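Local structure of thioesterase (Streptomyces coelicolor, 3QMW) at residues P24-C35 with W49-V60. The protein probably acts as a thioesterase of the alpha/beta-hydrolase fold, hydrolysing thioester-linked intermediates in the biosynthesis of prodiginines. Numbering follows the deposited sequence.
Sequences PDPAAAPLRLVC and WQERLGDEVAVV
Leu33 and Ala58 lie at the middle of two parallel strands, 31-35 and 57-60, where Leu33 N bonds to Ala58 O at 2.8 Å and Val60 N returns to Leu33 O almost straight. On the face carrying Leu33, packing is close: CB of Leu33 rests on CG2 of Val57 at 3.8 Å, while its CD2 runs on to CD1 of Leu53 and the CZ3 edge of the Trp49 ring. With its sulfur beside the backbone N (chi1 -52°), Cys35 sets SG against Val59 CG1 at 3.8 Å, obliquely to that indole. On the other face, the loop before strand 31-35 folds over Ala58, whose CB meets Ala29 CB at 3.5 Å and the backbone of Pro26. Arg32, bent at chi2 and chi3, grips this loop through NH2, which bonds to Pro26 O lying in the guanidinium plane; its NE holds Asp98 O. Beyond the strand edge, Gln50 accepts from Val59 N through OE1 (2.8 Å) and donates NE2 to Val57 O, with the Pro24 ring against NE2. A leucine in place of Gln50 would probably leave Val59 N and Val57 O without these mates. The contact loosens toward solvent, where Pro30 merely leans on exposed Glu56 and the Leu31 N to Glu56 O bond is bent (137°). This beta-alpha-beta unit puts 57-61 outermost in the chain's sheet, 31-36 between it and 99-104, and Trp49 against helix 246-258.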
ATOM      1  N   PRO D  24      -4.407 -16.835   1.815  1.00 68.74           N
ATOM      2  CA  PRO D  24      -5.405 -17.236   2.794  1.00 68.61           C
ATOM      3  C   PRO D  24      -6.630 -17.890   2.147  1.00 68.37           C
ATOM      4  O   PRO D  24      -6.916 -17.654   0.971  1.00 68.20           O
ATOM      5  CB  PRO D  24      -5.781 -15.915   3.485  1.00 68.60           C
ATOM      6  CG  PRO D  24      -5.423 -14.848   2.513  1.00 68.66           C
ATOM      7  CD  PRO D  24      -4.272 -15.369   1.716  1.00 68.66           C
ATOM      8  N   ASP D  25      -7.305 -18.737   2.921  1.00 68.19           N
ATOM      9  CA  ASP D  25      -8.598 -19.308   2.557  1.00 68.00           C
ATOM     10  C   ASP D  25      -9.637 -18.178   2.661  1.00 67.48           C
ATOM     11  O   ASP D  25      -9.754 -17.552   3.726  1.00 67.46           O
ATOM     12  CB  ASP D  25      -8.932 -20.454   3.527  1.00 68.12           C
ATOM     13  CG  ASP D  25     -10.150 -21.281   3.104  1.00 69.12           C
ATOM     14  OD1 ASP D  25     -10.877 -20.912   2.147  1.00 68.91           O
ATOM     15  OD2 ASP D  25     -10.377 -22.327   3.757  1.00 70.42           O
ATOM     16  N   PRO D  26     -10.380 -17.897   1.562  1.00 66.73           N
ATOM     17  CA  PRO D  26     -11.463 -16.907   1.603  1.00 66.24           C
ATOM     18  C   PRO D  26     -12.511 -17.144   2.704  1.00 65.94           C
ATOM     19  O   PRO D  26     -13.171 -16.195   3.134  1.00 65.88           O
ATOM     20  CB  PRO D  26     -12.097 -17.039   0.220  1.00 66.25           C
ATOM     21  CG  PRO D  26     -11.003 -17.492  -0.650  1.00 66.18           C
ATOM     22  CD  PRO D  26     -10.157 -18.392   0.190  1.00 66.59           C
ATOM     23  N   ALA D  27     -12.661 -18.385   3.130  1.00 65.61           N
ATOM     24  CA  ALA D  27     -13.439 -18.761   4.296  1.00 65.32           C
ATOM     25  C   ALA D  27     -12.841 -18.318   5.611  1.00 64.95           C
ATOM     26  O   ALA D  27     -13.535 -17.966   6.530  1.00 65.02           O
ATOM     27  CB  ALA D  27     -13.632 -20.214   4.316  1.00 65.32           C
ATOM     28  N   ALA D  28     -11.530 -18.391   5.703  1.00 64.49           N
ATOM     29  CA  ALA D  28     -10.823 -18.145   6.944  1.00 63.99           C
ATOM     30  C   ALA D  28     -10.192 -16.766   6.985  1.00 63.43           C
ATOM     31  O   ALA D  28      -9.264 -16.516   7.716  1.00 63.59           O
ATOM     32  CB  ALA D  28      -9.801 -19.223   7.187  1.00 63.80           C
ATOM     33  N   ALA D  29     -10.689 -15.880   6.159  1.00 62.57           N
ATOM     34  CA  ALA D  29     -10.146 -14.559   6.089  1.00 61.80           C
ATOM     35  C   ALA D  29     -10.954 -13.512   6.852  1.00 60.96           C
ATOM     36  O   ALA D  29     -12.139 -13.392   6.689  1.00 60.92           O
ATOM     37  CB  ALA D  29     -10.013 -14.174   4.653  1.00 61.81           C
ATOM     38  N   PRO D  30     -10.279 -12.744   7.678  1.00 59.86           N
ATOM     39  CA  PRO D  30     -10.925 -11.681   8.452  1.00 59.20           C
ATOM     40  C   PRO D  30     -11.839 -10.829   7.597  1.00 58.37           C
ATOM     41  O   PRO D  30     -12.981 -10.577   7.975  1.00 58.56           O
ATOM     42  CB  PRO D  30      -9.748 -10.840   8.960  1.00 59.29           C
ATOM     43  CG  PRO D  30      -8.601 -11.768   8.982  1.00 59.67           C
ATOM     44  CD  PRO D  30      -8.817 -12.753   7.876  1.00 59.91           C
ATOM     45  N   LEU D  31     -11.316 -10.403   6.449  1.00 57.32           N
ATOM     46  CA  LEU D  31     -12.062  -9.652   5.451  1.00 56.42           C
ATOM     47  C   LEU D  31     -11.912 -10.363   4.100  1.00 55.45           C
ATOM     48  O   LEU D  31     -10.955 -11.120   3.890  1.00 55.20           O
ATOM     49  CB  LEU D  31     -11.499  -8.237   5.365  1.00 56.56           C
ATOM     50  CG  LEU D  31     -12.154  -7.210   4.433  1.00 56.89           C
ATOM     51  CD1 LEU D  31     -13.621  -6.993   4.779  1.00 57.18           C
ATOM     52  CD2 LEU D  31     -11.393  -5.889   4.513  1.00 56.86           C
ATOM     53  N   ARG D  32     -12.877 -10.138   3.207  1.00 54.07           N
ATOM     54  CA  ARG D  32     -12.806 -10.612   1.819  1.00 53.05           C
ATOM     55  C   ARG D  32     -13.023  -9.409   0.910  1.00 51.52           C
ATOM     56  O   ARG D  32     -13.939  -8.629   1.150  1.00 51.67           O
ATOM     57  CB  ARG D  32     -13.872 -11.681   1.541  1.00 53.14           C
ATOM     58  CG  ARG D  32     -13.595 -13.053   2.190  1.00 54.55           C
ATOM     59  CD  ARG D  32     -13.914 -13.094   3.713  1.00 56.06           C
ATOM     60  NE  ARG D  32     -15.315 -12.794   3.963  1.00 57.20           N
ATOM     61  CZ  ARG D  32     -16.315 -13.643   3.738  1.00 59.49           C
ATOM     62  NH1 ARG D  32     -17.555 -13.266   3.985  1.00 60.20           N
ATOM     63  NH2 ARG D  32     -16.094 -14.874   3.273  1.00 60.95           N
ATOM     64  N   LEU D  33     -12.184  -9.239  -0.109  1.00 49.67           N
ATOM     65  CA  LEU D  33     -12.357  -8.130  -1.052  1.00 48.40           C
ATOM     66  C   LEU D  33     -12.804  -8.645  -2.415  1.00 47.45           C
ATOM     67  O   LEU D  33     -12.037  -9.305  -3.129  1.00 47.13           O
ATOM     68  CB  LEU D  33     -11.079  -7.309  -1.197  1.00 48.29           C
ATOM     69  CG  LEU D  33     -11.203  -6.058  -2.069  1.00 47.51           C
ATOM     70  CD1 LEU D  33     -12.078  -5.021  -1.400  1.00 46.31           C
ATOM     71  CD2 LEU D  33      -9.826  -5.489  -2.359  1.00 47.92           C
ATOM     72  N   VAL D  34     -14.050  -8.305  -2.760  1.00 46.11           N
ATOM     73  CA  VAL D  34     -14.725  -8.798  -3.948  1.00 44.87           C
ATOM     74  C   VAL D  34     -14.526  -7.795  -5.082  1.00 44.12           C
ATOM     75  O   VAL D  34     -15.052  -6.680  -5.052  1.00 43.29           O
ATOM     76  CB  VAL D  34     -16.228  -9.020  -3.650  1.00 44.93           C
ATOM     77  CG1 VAL D  34     -16.963  -9.528  -4.869  1.00 44.27           C
ATOM     78  CG2 VAL D  34     -16.392  -9.998  -2.477  1.00 45.04           C
ATOM     79  N   CYS D  35     -13.771  -8.221  -6.091  1.00 43.29           N
ATOM     80  CA  CYS D  35     -13.246  -7.322  -7.098  1.00 42.62           C
ATOM     81  C   CYS D  35     -13.884  -7.535  -8.470  1.00 42.14           C
ATOM     82  O   CYS D  35     -13.914  -8.651  -8.974  1.00 41.74           O
ATOM     83  CB  CYS D  35     -11.736  -7.526  -7.196  1.00 42.97           C
ATOM     84  SG  CYS D  35     -10.823  -7.439  -5.619  1.00 42.44           S
ATOM     85  N   TRP D  49      -2.551  -8.646  -6.731  1.00 41.85           N
ATOM     86  CA  TRP D  49      -3.189  -7.894  -5.661  1.00 41.10           C
ATOM     87  C   TRP D  49      -3.067  -8.565  -4.303  1.00 42.15           C
ATOM     88  O   TRP D  49      -2.851  -7.878  -3.312  1.00 42.07           O
ATOM     89  CB  TRP D  49      -4.666  -7.658  -5.965  1.00 40.61           C
ATOM     90  CG  TRP D  49      -4.909  -6.531  -6.889  1.00 36.75           C
ATOM     91  CD1 TRP D  49      -4.183  -6.207  -7.990  1.00 34.15           C
ATOM     92  CD2 TRP D  49      -5.979  -5.593  -6.821  1.00 33.48           C
ATOM     93  NE1 TRP D  49      -4.715  -5.108  -8.603  1.00 32.77           N
ATOM     94  CE2 TRP D  49      -5.822  -4.706  -7.906  1.00 32.55           C
ATOM     95  CE3 TRP D  49      -7.051  -5.404  -5.940  1.00 32.53           C
ATOM     96  CZ2 TRP D  49      -6.697  -3.635  -8.138  1.00 31.82           C
ATOM     97  CZ3 TRP D  49      -7.921  -4.342  -6.168  1.00 31.50           C
ATOM     98  CH2 TRP D  49      -7.737  -3.472  -7.258  1.00 31.56           C
ATOM     99  N   GLN D  50      -3.213  -9.891  -4.248  1.00 43.23           N
ATOM    100  CA  GLN D  50      -3.177 -10.604  -2.965  1.00 43.90           C
ATOM    101  C   GLN D  50      -1.875 -10.328  -2.230  1.00 44.96           C
ATOM    102  O   GLN D  50      -1.873 -10.051  -1.030  1.00 45.12           O
ATOM    103  CB  GLN D  50      -3.331 -12.111  -3.154  1.00 43.65           C
ATOM    104  CG  GLN D  50      -3.376 -12.895  -1.832  1.00 43.50           C
ATOM    105  CD  GLN D  50      -4.558 -12.500  -0.960  1.00 43.01           C
ATOM    106  OE1 GLN D  50      -5.655 -12.289  -1.461  1.00 44.01           O
ATOM    107  NE2 GLN D  50      -4.337 -12.397   0.344  1.00 42.25           N
ATOM    108  N   GLU D  51      -0.777 -10.411  -2.973  1.00 46.14           N
ATOM    109  CA  GLU D  51       0.561 -10.224  -2.437  1.00 46.92           C
ATOM    110  C   GLU D  51       0.736  -8.825  -1.855  1.00 47.45           C
ATOM    111  O   GLU D  51       1.417  -8.661  -0.840  1.00 47.80           O
ATOM    112  CB  GLU D  51       1.607 -10.438  -3.540  1.00 47.18           C
ATOM    113  CG  GLU D  51       1.824 -11.896  -3.969  1.00 48.66           C
ATOM    114  CD  GLU D  51       0.740 -12.454  -4.912  1.00 50.79           C
ATOM    115  OE1 GLU D  51       0.064 -11.668  -5.626  1.00 51.32           O
ATOM    116  OE2 GLU D  51       0.571 -13.700  -4.934  1.00 52.27           O
ATOM    117  N   ARG D  52       0.120  -7.832  -2.494  1.00 47.77           N
ATOM    118  CA  ARG D  52       0.294  -6.426  -2.115  1.00 48.31           C
ATOM    119  C   ARG D  52      -0.561  -5.971  -0.947  1.00 48.78           C
ATOM    120  O   ARG D  52      -0.410  -4.831  -0.491  1.00 48.61           O
ATOM    121  CB  ARG D  52      -0.032  -5.505  -3.286  1.00 48.19           C
ATOM    122  CG  ARG D  52       0.808  -5.728  -4.504  1.00 48.55           C
ATOM    123  CD  ARG D  52       2.291  -5.493  -4.240  1.00 48.98           C
ATOM    124  NE  ARG D  52       2.964  -5.179  -5.498  1.00 48.70           N
ATOM    125  CZ  ARG D  52       2.994  -3.974  -6.058  1.00 47.02           C
ATOM    126  NH1 ARG D  52       3.618  -3.810  -7.217  1.00 47.49           N
ATOM    127  NH2 ARG D  52       2.421  -2.934  -5.464  1.00 45.29           N
ATOM    128  N   LEU D  53      -1.469  -6.825  -0.482  1.00 49.35           N
ATOM    129  CA  LEU D  53      -2.405  -6.424   0.566  1.00 49.94           C
ATOM    130  C   LEU D  53      -2.256  -7.225   1.847  1.00 50.33           C
ATOM    131  O   LEU D  53      -2.737  -6.787   2.895  1.00 50.41           O
ATOM    132  CB  LEU D  53      -3.848  -6.496   0.059  1.00 50.04           C
ATOM    133  CG  LEU D  53      -4.222  -5.583  -1.123  1.00 50.68           C
ATOM    134  CD1 LEU D  53      -5.689  -5.771  -1.471  1.00 50.94           C
ATOM    135  CD2 LEU D  53      -3.941  -4.095  -0.859  1.00 51.33           C
ATOM    136  N   GLY D  54      -1.601  -8.380   1.776  1.00 50.96           N
ATOM    137  CA  GLY D  54      -1.321  -9.175   2.970  1.00 51.78           C
ATOM    138  C   GLY D  54      -2.387 -10.209   3.291  1.00 52.51           C
ATOM    139  O   GLY D  54      -3.230 -10.525   2.448  1.00 52.82           O
ATOM    140  N   ASP D  55      -2.348 -10.720   4.521  1.00 53.16           N
ATOM    141  CA  ASP D  55      -3.119 -11.907   4.907  1.00 53.83           C
ATOM    142  C   ASP D  55      -4.381 -11.629   5.736  1.00 53.76           C
ATOM    143  O   ASP D  55      -5.028 -12.573   6.196  1.00 54.11           O
ATOM    144  CB  ASP D  55      -2.216 -12.884   5.681  1.00 54.13           C
ATOM    145  CG  ASP D  55      -0.897 -13.176   4.958  1.00 55.50           C
ATOM    146  OD1 ASP D  55      -0.815 -12.949   3.728  1.00 56.00           O
ATOM    147  OD2 ASP D  55       0.063 -13.634   5.629  1.00 57.14           O
ATOM    148  N   GLU D  56      -4.729 -10.357   5.932  1.00 53.68           N
ATOM    149  CA  GLU D  56      -5.969  -9.981   6.647  1.00 53.73           C
ATOM    150  C   GLU D  56      -7.126  -9.717   5.682  1.00 53.22           C
ATOM    151  O   GLU D  56      -8.233  -9.364   6.103  1.00 53.47           O
ATOM    152  CB  GLU D  56      -5.755  -8.719   7.496  1.00 53.90           C
ATOM    153  CG  GLU D  56      -4.532  -8.762   8.413  1.00 55.02           C
ATOM    154  CD  GLU D  56      -4.732  -9.662   9.615  1.00 56.06           C
ATOM    155  OE1 GLU D  56      -5.587  -9.327  10.469  1.00 57.06           O
ATOM    156  OE2 GLU D  56      -4.024 -10.694   9.710  1.00 56.11           O
ATOM    157  N   VAL D  57      -6.846  -9.842   4.386  1.00 52.56           N
ATOM    158  CA  VAL D  57      -7.831  -9.631   3.336  1.00 51.75           C
ATOM    159  C   VAL D  57      -7.586 -10.693   2.268  1.00 51.27           C
ATOM    160  O   VAL D  57      -6.474 -10.819   1.748  1.00 51.49           O
ATOM    161  CB  VAL D  57      -7.737  -8.195   2.756  1.00 51.62           C
ATOM    162  CG1 VAL D  57      -6.454  -8.006   1.955  1.00 51.64           C
ATOM    163  CG2 VAL D  57      -8.958  -7.867   1.913  1.00 51.41           C
ATOM    164  N   ALA D  58      -8.606 -11.500   2.000  1.00 50.58           N
ATOM    165  CA  ALA D  58      -8.564 -12.456   0.898  1.00 50.03           C
ATOM    166  C   ALA D  58      -9.175 -11.778  -0.322  1.00 49.16           C
ATOM    167  O   ALA D  58     -10.328 -11.339  -0.281  1.00 49.09           O
ATOM    168  CB  ALA D  58      -9.335 -13.737   1.252  1.00 50.16           C
ATOM    169  N   VAL D  59      -8.386 -11.671  -1.389  1.00 48.30           N
ATOM    170  CA  VAL D  59      -8.822 -11.041  -2.634  1.00 47.35           C
ATOM    171  C   VAL D  59      -9.561 -12.084  -3.441  1.00 46.93           C
ATOM    172  O   VAL D  59      -8.966 -13.108  -3.821  1.00 46.98           O
ATOM    173  CB  VAL D  59      -7.637 -10.533  -3.457  1.00 47.28           C
ATOM    174  CG1 VAL D  59      -8.109  -9.999  -4.805  1.00 46.79           C
ATOM    175  CG2 VAL D  59      -6.883  -9.454  -2.677  1.00 47.02           C
ATOM    176  N   VAL D  60     -10.849 -11.830  -3.690  1.00 45.66           N
ATOM    177  CA  VAL D  60     -11.692 -12.777  -4.401  1.00 44.86           C
ATOM    178  C   VAL D  60     -12.255 -12.121  -5.669  1.00 44.24           C
ATOM    179  O   VAL D  60     -13.346 -11.531  -5.653  1.00 44.22           O
ATOM    180  CB  VAL D  60     -12.820 -13.316  -3.499  1.00 44.77           C
ATOM    181  CG1 VAL D  60     -13.450 -14.538  -4.134  1.00 45.06           C
ATOM    182  CG2 VAL D  60     -12.276 -13.683  -2.139  1.00 44.58           C
TER